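Local atomic coordinates of BluB-like flavoprotein (Clostridium difficile 630, PDB entry 3EO8), a protein that binds flavin mononucleotide and probably catalyses flavin-dependent oxidation-reduction reactions of the nitroreductase type. Residues A[96-110]-A[183-197]. Sequence-based numbering, arbitrary orientation.
Sequences FYLKAPVLVLVFTKV and FEKGEYFLGAMLALG
Strands 102-108 and 189-197 pair antiparallel, from V102 with L196 to T108 with F189, as the two inner strands of the antiparallel sheet, which within this chain has four strands, at the centre of this nitroreductase-fold chain. Strand 47-51 flanks the first and strand 159-163 the second. A classic beta bulge interrupts the ladder: G191 and A192 both face V106, whose carbonyl O takes two N-H groups in its plane, G191 N at 2.7 Å and A192 N at 3.2 Å. G191 O, at the bulge, also receives a hydrogen bond from Q140 of the second subunit. V102, V104, V106, T108, A192, L194 and L196 share one face of the sheet, where T108, A192 and L194 touch helix 137-155. On the other face L105 CD2 lies 3.6 Å from the selenium (SE) of selenomethionine M193. The bend in the M193 chain (chi3 -69°) brings its CE to the Y97 ring, a Met-aromatic contact with SE above the ring face but distant. A195 CB rests on Y97 CB and on F96, which touches the bound flavin mononucleotide. Beyond the bulge, the F107 ring is sandwiched: the edge of F183 points at one face, with planes at 50°, and L190 CA lies over the opposite face. A type II' turn, K185 to Y188, leads into the second strand. Beside this turn, K109 of the first segment lies extended across the Y188 ring, its CB 4.0 Å from the ring centroid in a CH-pi contact, and one water joins K109 NZ, at 3.2 Å, to Y188 OH, at 2.6 Å.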
loop_
_atom_site.group_PDB
_atom_site.type_symbol
_atom_site.label_atom_id
_atom_site.label_comp_id
_atom_site.label_asym_id
_atom_site.label_seq_id
_atom_site.Cartn_x
_atom_site.Cartn_y
_atom_site.Cartn_z
ATOM N N PHE A 96 6.633 -16.419 14.206
ATOM C CA PHE A 96 8.073 -16.415 13.925
ATOM C C PHE A 96 8.742 -15.082 14.217
ATOM O O PHE A 96 9.961 -15.028 14.342
ATOM C CB PHE A 96 8.360 -16.765 12.454
ATOM C CG PHE A 96 8.040 -15.658 11.530
ATOM C CD1 PHE A 96 8.966 -14.658 11.290
ATOM C CD2 PHE A 96 6.781 -15.554 10.976
ATOM C CE1 PHE A 96 8.679 -13.604 10.484
ATOM C CE2 PHE A 96 6.473 -14.494 10.159
ATOM C CZ PHE A 96 7.411 -13.505 9.924
ATOM N N TYR A 97 7.975 -14.001 14.324
ATOM C CA TYR A 97 8.567 -12.690 14.616
ATOM C C TYR A 97 9.388 -12.686 15.904
ATOM O O TYR A 97 10.281 -11.852 16.065
ATOM C CB TYR A 97 7.512 -11.571 14.668
ATOM C CG TYR A 97 6.684 -11.499 15.945
ATOM C CD1 TYR A 97 7.168 -10.898 17.093
ATOM C CD2 TYR A 97 5.411 -12.002 15.979
ATOM C CE1 TYR A 97 6.413 -10.829 18.270
ATOM C CE2 TYR A 97 4.636 -11.943 17.125
ATOM C CZ TYR A 97 5.139 -11.361 18.277
ATOM O OH TYR A 97 4.378 -11.324 19.447
ATOM N N LEU A 98 9.099 -13.607 16.823
ATOM C CA LEU A 98 9.812 -13.661 18.087
ATOM C C LEU A 98 11.291 -14.013 17.873
ATOM O O LEU A 98 12.112 -13.817 18.746
ATOM C CB LEU A 98 9.183 -14.698 18.999
ATOM C CG LEU A 98 7.802 -14.296 19.514
ATOM C CD1 LEU A 98 7.073 -15.539 20.016
ATOM C CD2 LEU A 98 7.936 -13.239 20.620
ATOM N N LYS A 99 11.598 -14.529 16.686
ATOM C CA LYS A 99 12.972 -14.872 16.308
ATOM C C LYS A 99 13.832 -13.652 16.027
ATOM O O LYS A 99 15.064 -13.789 15.939
ATOM C CB LYS A 99 12.952 -15.788 15.084
ATOM C CG LYS A 99 12.229 -17.113 15.318
ATOM C CD LYS A 99 12.210 -18.002 14.074
ATOM C CE LYS A 99 11.641 -19.364 14.461
ATOM N NZ LYS A 99 11.310 -20.252 13.312
ATOM N N ALA A 100 13.204 -12.486 15.855
ATOM C CA ALA A 100 13.915 -11.232 15.588
ATOM C C ALA A 100 14.150 -10.431 16.865
ATOM O O ALA A 100 13.381 -10.542 17.815
ATOM C CB ALA A 100 13.144 -10.400 14.582
ATOM N N PRO A 101 15.209 -9.596 16.878
ATOM C CA PRO A 101 15.474 -8.672 17.967
ATOM C C PRO A 101 14.534 -7.477 18.052
ATOM O O PRO A 101 14.440 -6.870 19.099
ATOM C CB PRO A 101 16.919 -8.219 17.694
ATOM C CG PRO A 101 17.078 -8.344 16.192
ATOM C CD PRO A 101 16.218 -9.516 15.803
ATOM N N VAL A 102 13.830 -7.143 16.979
ATOM C CA VAL A 102 12.978 -5.950 16.963
ATOM C C VAL A 102 11.636 -6.283 16.363
ATOM O O VAL A 102 11.568 -6.958 15.342
ATOM C CB VAL A 102 13.612 -4.808 16.131
ATOM C CG1 VAL A 102 12.691 -3.587 16.093
ATOM C CG2 VAL A 102 15.003 -4.465 16.649
ATOM N N LEU A 103 10.578 -5.816 17.017
ATOM C CA LEU A 103 9.214 -5.843 16.503
ATOM C C LEU A 103 8.786 -4.393 16.305
ATOM O O LEU A 103 8.853 -3.607 17.234
ATOM C CB LEU A 103 8.242 -6.500 17.477
ATOM C CG LEU A 103 6.794 -6.560 17.039
ATOM C CD1 LEU A 103 6.696 -7.346 15.719
ATOM C CD2 LEU A 103 5.908 -7.153 18.148
ATOM N N VAL A 104 8.319 -4.054 15.105
ATOM C CA VAL A 104 7.790 -2.725 14.861
ATOM C C VAL A 104 6.289 -2.851 14.629
ATOM O O VAL A 104 5.852 -3.630 13.800
ATOM C CB VAL A 104 8.442 -2.063 13.663
ATOM C CG1 VAL A 104 7.944 -0.627 13.541
ATOM C CG2 VAL A 104 9.999 -2.132 13.774
ATOM N N LEU A 105 5.487 -2.113 15.375
ATOM C CA LEU A 105 4.072 -2.088 15.140
ATOM C C LEU A 105 3.813 -0.853 14.336
ATOM O O LEU A 105 4.180 0.265 14.762
ATOM C CB LEU A 105 3.285 -2.023 16.446
ATOM C CG LEU A 105 3.573 -3.122 17.461
ATOM C CD1 LEU A 105 2.725 -2.863 18.684
ATOM C CD2 LEU A 105 3.330 -4.475 16.898
ATOM N N VAL A 106 3.213 -1.042 13.171
ATOM C CA VAL A 106 2.938 0.066 12.292
ATOM C C VAL A 106 1.474 0.396 12.438
ATOM O O VAL A 106 0.592 -0.368 11.983
ATOM C CB VAL A 106 3.282 -0.229 10.831
ATOM C CG1 VAL A 106 3.240 1.050 10.098
ATOM C CG2 VAL A 106 4.711 -0.839 10.721
ATOM N N PHE A 107 1.223 1.519 13.111
ATOM C CA PHE A 107 -0.134 2.041 13.287
ATOM C C PHE A 107 -0.498 2.919 12.099
ATOM O O PHE A 107 0.360 3.492 11.447
ATOM C CB PHE A 107 -0.268 2.850 14.585
ATOM C CG PHE A 107 -0.463 1.998 15.810
ATOM C CD1 PHE A 107 0.594 1.275 16.347
ATOM C CD2 PHE A 107 -1.707 1.889 16.402
ATOM C CE1 PHE A 107 0.417 0.485 17.487
ATOM C CE2 PHE A 107 -1.911 1.087 17.508
ATOM C CZ PHE A 107 -0.846 0.381 18.070
ATOM N N THR A 108 -1.788 3.019 11.831
ATOM C CA THR A 108 -2.282 3.766 10.691
ATOM C C THR A 108 -3.674 4.305 11.075
ATOM O O THR A 108 -4.162 4.060 12.175
ATOM C CB THR A 108 -2.305 2.882 9.415
ATOM O OG1 THR A 108 -2.583 3.687 8.261
ATOM C CG2 THR A 108 -3.344 1.736 9.534
ATOM N N LYS A 109 -4.256 5.109 10.210
ATOM C CA LYS A 109 -5.583 5.626 10.389
ATOM C C LYS A 109 -6.322 5.698 9.046
ATOM O O LYS A 109 -5.699 5.662 7.966
ATOM C CB LYS A 109 -5.538 6.990 11.074
ATOM C CG LYS A 109 -4.879 8.110 10.269
ATOM C CD LYS A 109 -5.043 9.476 10.935
ATOM C CE LYS A 109 -4.166 10.507 10.194
ATOM N NZ LYS A 109 -4.477 11.942 10.475
ATOM N N VAL A 110 -7.650 5.770 9.109
ATOM C CA VAL A 110 -8.458 5.768 7.897
ATOM C C VAL A 110 -8.231 7.047 7.107
ATOM O O VAL A 110 -8.089 8.122 7.684
ATOM C CB VAL A 110 -9.979 5.614 8.214
ATOM C CG1 VAL A 110 -10.809 5.858 6.961
ATOM C CG2 VAL A 110 -10.271 4.257 8.781
ATOM N N PHE A 183 1.390 3.891 25.706
ATOM C CA PHE A 183 1.209 4.415 24.362
ATOM C C PHE A 183 -0.254 4.720 24.118
ATOM O O PHE A 183 -1.082 3.862 24.372
ATOM C CB PHE A 183 1.700 3.391 23.327
ATOM C CG PHE A 183 1.526 3.831 21.907
ATOM C CD1 PHE A 183 2.385 4.755 21.348
ATOM C CD2 PHE A 183 0.478 3.357 21.141
ATOM C CE1 PHE A 183 2.225 5.170 20.046
ATOM C CE2 PHE A 183 0.328 3.784 19.831
ATOM C CZ PHE A 183 1.198 4.674 19.296
ATOM N N GLU A 184 -0.546 5.925 23.622
ATOM C CA GLU A 184 -1.916 6.356 23.325
ATOM C C GLU A 184 -2.139 6.375 21.812
ATOM O O GLU A 184 -1.618 7.261 21.124
ATOM C CB GLU A 184 -2.187 7.753 23.900
ATOM N N LYS A 185 -2.886 5.405 21.288
ATOM C CA LYS A 185 -3.053 5.267 19.832
ATOM C C LYS A 185 -3.951 6.345 19.226
ATOM O O LYS A 185 -3.910 6.572 18.019
ATOM C CB LYS A 185 -3.597 3.898 19.485
ATOM C CG LYS A 185 -5.036 3.631 19.945
ATOM C CD LYS A 185 -5.380 2.132 19.932
ATOM C CE LYS A 185 -6.759 1.886 20.530
ATOM N NZ LYS A 185 -6.993 0.439 20.862
ATOM N N GLY A 186 -4.777 6.987 20.059
ATOM C CA GLY A 186 -5.768 7.929 19.569
ATOM C C GLY A 186 -6.659 7.303 18.513
ATOM O O GLY A 186 -7.283 6.286 18.774
ATOM N N GLU A 187 -6.710 7.918 17.327
ATOM C CA GLU A 187 -7.583 7.463 16.240
ATOM C C GLU A 187 -6.930 6.361 15.384
ATOM O O GLU A 187 -7.552 5.839 14.442
ATOM C CB GLU A 187 -7.993 8.660 15.351
ATOM C CG GLU A 187 -6.870 9.177 14.445
ATOM C CD GLU A 187 -7.060 10.624 13.936
ATOM O OE1 GLU A 187 -8.093 10.885 13.255
ATOM O OE2 GLU A 187 -6.155 11.477 14.165
ATOM N N TYR A 188 -5.679 6.042 15.696
ATOM C CA TYR A 188 -4.915 5.081 14.924
ATOM C C TYR A 188 -5.201 3.664 15.402
ATOM O O TYR A 188 -5.675 3.453 16.511
ATOM C CB TYR A 188 -3.422 5.358 15.002
ATOM C CG TYR A 188 -2.931 6.595 14.261
ATOM C CD1 TYR A 188 -3.330 7.877 14.649
ATOM C CD2 TYR A 188 -2.046 6.475 13.192
ATOM C CE1 TYR A 188 -2.874 9.012 13.970
ATOM C CE2 TYR A 188 -1.573 7.600 12.510
ATOM C CZ TYR A 188 -1.997 8.860 12.897
ATOM O OH TYR A 188 -1.504 9.950 12.202
ATOM N N PHE A 189 -4.911 2.702 14.541
ATOM C CA PHE A 189 -5.091 1.289 14.819
ATOM C C PHE A 189 -3.927 0.546 14.156
ATOM O O PHE A 189 -3.231 1.088 13.281
ATOM C CB PHE A 189 -6.461 0.798 14.311
ATOM C CG PHE A 189 -6.788 1.203 12.873
ATOM C CD1 PHE A 189 -6.397 0.416 11.788
ATOM C CD2 PHE A 189 -7.496 2.368 12.607
ATOM C CE1 PHE A 189 -6.702 0.818 10.478
ATOM C CE2 PHE A 189 -7.810 2.752 11.316
ATOM C CZ PHE A 189 -7.404 1.982 10.242
ATOM N N LEU A 190 -3.699 -0.688 14.596
ATOM C CA LEU A 190 -2.598 -1.486 14.069
ATOM C C LEU A 190 -2.843 -1.768 12.594
ATOM O O LEU A 190 -3.905 -2.265 12.215
ATOM C CB LEU A 190 -2.464 -2.771 14.856
ATOM C CG LEU A 190 -1.275 -3.616 14.470
ATOM C CD1 LEU A 190 0.013 -2.931 14.851
ATOM C CD2 LEU A 190 -1.425 -5.006 15.088
ATOM N N GLY A 191 -1.900 -1.393 11.744
ATOM C CA GLY A 191 -2.004 -1.720 10.323
ATOM C C GLY A 191 -1.218 -2.966 9.929
ATOM O O GLY A 191 -1.688 -3.806 9.158
ATOM N N ALA A 192 0.007 -3.055 10.434
ATOM C CA ALA A 192 0.922 -4.120 10.072
ATOM C C ALA A 192 1.977 -4.222 11.180
ATOM O O ALA A 192 2.083 -3.300 12.000
ATOM C CB ALA A 192 1.576 -3.833 8.714
HETATM N N MSE A 193 2.705 -5.344 11.233
HETATM C CA MSE A 193 3.955 -5.420 11.974
HETATM C C MSE A 193 5.092 -5.731 11.035
HETATM O O MSE A 193 4.902 -6.197 9.897
HETATM C CB MSE A 193 3.927 -6.464 13.096
HETATM C CG MSE A 193 2.581 -6.594 13.785
HETATM SE SE MSE A 193 2.571 -7.639 15.406
HETATM C CE MSE A 193 2.879 -9.409 14.733
ATOM N N LEU A 194 6.291 -5.399 11.498
ATOM C CA LEU A 194 7.526 -5.776 10.831
ATOM C C LEU A 194 8.409 -6.533 11.817
ATOM O O LEU A 194 8.665 -6.042 12.954
ATOM C CB LEU A 194 8.264 -4.550 10.367
ATOM C CG LEU A 194 7.653 -3.774 9.224
ATOM C CD1 LEU A 194 8.166 -2.310 9.212
ATOM C CD2 LEU A 194 8.008 -4.500 7.960
ATOM N N ALA A 195 8.862 -7.719 11.406
ATOM C CA ALA A 195 9.913 -8.439 12.140
ATOM C C ALA A 195 11.233 -7.994 11.525
ATOM O O ALA A 195 11.428 -8.141 10.315
ATOM C CB ALA A 195 9.756 -9.983 12.012
ATOM N N LEU A 196 12.136 -7.474 12.356
ATOM C CA LEU A 196 13.319 -6.774 11.884
ATOM C C LEU A 196 14.580 -7.255 12.575
ATOM O O LEU A 196 14.643 -7.314 13.798
ATOM C CB LEU A 196 13.153 -5.261 12.137
ATOM C CG LEU A 196 14.280 -4.305 11.734
ATOM C CD1 LEU A 196 14.532 -4.303 10.186
ATOM C CD2 LEU A 196 13.970 -2.864 12.289
ATOM N N GLY A 197 15.601 -7.546 11.778
ATOM C CA GLY A 197 16.882 -8.047 12.285
ATOM C C GLY A 197 17.930 -8.217 11.206
ATOM O O GLY A 197 17.735 -7.840 10.056
HETATM O O HOH W 1 -2.456 12.236 12.950
HETATM O O HOH W 2 -8.783 6.117 11.964
#